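Local coordinates for protein malonate decarboxylase subunit alpha (Acinetobacter baumannii ATCC 17978, PDB 6MPR) that probably serves as the acyl-carrier-protein transferase subunit of malonate decarboxylase, exchanging acetyl for malonyl during the breakdown of malonate to acetate, at residues 54-57 against 58-62. Residues are numbered along the deposited sequence; the frame is centred on the assembly and turned at random.
Sequences TLIT and PGDKV
Asp60, with chi1 at -91° and chi2 close to zero, turns its carboxylate back onto the first residue of the turn that it ends, so that OD2 meets the backbone of Thr57; in Ile56, chi1 of -54° sets CG1 beside the backbone N and leaves the CG2 methyl anti to it, facing the same carboxylate. The bond from Thr57 N to Asp60 OD2 is 3.0 Å long and fairly straight at 161°, but the N-H arrives from above the carboxylate plane rather than within it. A return bond, Asp60 N to Thr57 O at 3.0 Å, closes the pair, and the same two residues thus grip each other through main chain and side chain. This is a worked example of a type II beta turn, running from Thr57 to Asp60, with Pro58 and Gly59 at its corners; Gly59 takes the positive phi that the second corner demands. The turn carries the chain from helix 48-55 into strand 61-64, an inner strand of the parallel sheet. Asp60 OD2 also accepts a bond from a water 2.6 Å away, which donates to Leu55 O at 2.7 Å as well, tying the helix end to the turn. Ile56 CG2 packs beside Asp60 OD2 at 3.8 Å and lies 4.1 Å from Val62 CG2, the two aliphatic chains crossing at about a right angle, while Val158 of the neighbouring strand touches Ile56, Asp60 and Val62 alike. Backbone hydrogen bonds from Asp60 and Val62 to His91 join the end of the turn to strand 90-94.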
loop_
_atom_site.group_PDB
_atom_site.type_symbol
_atom_site.label_atom_id
_atom_site.label_comp_id
_atom_site.label_asym_id
_atom_site.label_seq_id
_atom_site.Cartn_x
_atom_site.Cartn_y
_atom_site.Cartn_z
ATOM N N THR A 54 3.175 -34.400 -3.706
ATOM C CA THR A 54 4.306 -34.591 -2.807
ATOM C C THR A 54 4.629 -33.319 -2.039
ATOM O O THR A 54 4.976 -33.377 -0.854
ATOM C CB THR A 54 5.544 -35.030 -3.607
ATOM O OG1 THR A 54 5.227 -36.180 -4.386
ATOM C CG2 THR A 54 6.720 -35.338 -2.686
ATOM N N LEU A 55 4.529 -32.165 -2.699
ATOM C CA LEU A 55 4.928 -30.892 -2.107
ATOM C C LEU A 55 3.808 -30.211 -1.329
ATOM O O LEU A 55 4.088 -29.401 -0.432
ATOM C CB LEU A 55 5.426 -29.943 -3.202
ATOM C CG LEU A 55 6.699 -30.407 -3.905
ATOM C CD1 LEU A 55 7.023 -29.465 -5.023
ATOM C CD2 LEU A 55 7.853 -30.469 -2.917
ATOM N N ILE A 56 2.561 -30.488 -1.668
ATOM C CA ILE A 56 1.408 -29.877 -1.009
ATOM C C ILE A 56 0.864 -30.860 0.012
ATOM O O ILE A 56 0.912 -32.081 -0.192
ATOM C CB ILE A 56 0.321 -29.478 -2.027
ATOM C CG1 ILE A 56 0.904 -28.583 -3.126
ATOM C CG2 ILE A 56 -0.853 -28.780 -1.331
ATOM C CD1 ILE A 56 -0.107 -28.247 -4.193
ATOM N N THR A 57 0.393 -30.334 1.140
ATOM C CA THR A 57 -0.128 -31.089 2.274
ATOM C C THR A 57 -1.569 -30.652 2.531
ATOM O O THR A 57 -1.885 -29.472 2.344
ATOM C CB THR A 57 0.736 -30.823 3.522
ATOM O OG1 THR A 57 2.120 -30.990 3.186
ATOM C CG2 THR A 57 0.401 -31.772 4.682
ATOM N N PRO A 58 -2.452 -31.549 2.966
ATOM C CA PRO A 58 -3.822 -31.120 3.276
ATOM C C PRO A 58 -3.826 -29.979 4.284
ATOM O O PRO A 58 -3.007 -29.933 5.208
ATOM C CB PRO A 58 -4.466 -32.382 3.853
ATOM C CG PRO A 58 -3.690 -33.499 3.274
ATOM C CD PRO A 58 -2.285 -33.007 3.101
ATOM N N GLY A 59 -4.763 -29.043 4.100
ATOM C CA GLY A 59 -4.837 -27.871 4.952
ATOM C C GLY A 59 -3.897 -26.743 4.577
ATOM O O GLY A 59 -3.984 -25.661 5.174
ATOM N N ASP A 60 -2.996 -26.952 3.620
ATOM C CA ASP A 60 -2.070 -25.893 3.224
ATOM C C ASP A 60 -2.816 -24.666 2.727
ATOM O O ASP A 60 -3.818 -24.781 2.016
ATOM C CB ASP A 60 -1.153 -26.377 2.101
ATOM C CG ASP A 60 0.132 -26.981 2.604
ATOM O OD1 ASP A 60 0.388 -26.930 3.823
ATOM O OD2 ASP A 60 0.898 -27.488 1.761
ATOM N N LYS A 61 -2.303 -23.482 3.079
ATOM C CA LYS A 61 -2.642 -22.255 2.359
ATOM C C LYS A 61 -1.869 -22.226 1.044
ATOM O O LYS A 61 -0.637 -22.188 1.045
ATOM C CB LYS A 61 -2.311 -21.026 3.206
ATOM C CG LYS A 61 -3.118 -20.934 4.491
ATOM C CD LYS A 61 -2.724 -19.695 5.294
ATOM C CE LYS A 61 -3.418 -19.650 6.649
ATOM N NZ LYS A 61 -3.136 -20.861 7.466
ATOM N N VAL A 62 -2.586 -22.223 -0.075
ATOM C CA VAL A 62 -1.986 -22.337 -1.402
ATOM C C VAL A 62 -2.384 -21.094 -2.162
ATOM O O VAL A 62 -3.566 -20.906 -2.460
ATOM C CB VAL A 62 -2.466 -23.597 -2.139
ATOM C CG1 VAL A 62 -1.860 -23.663 -3.545
ATOM C CG2 VAL A 62 -2.109 -24.846 -1.310
HETATM O O HOH W 1 3.390 -28.106 1.773
#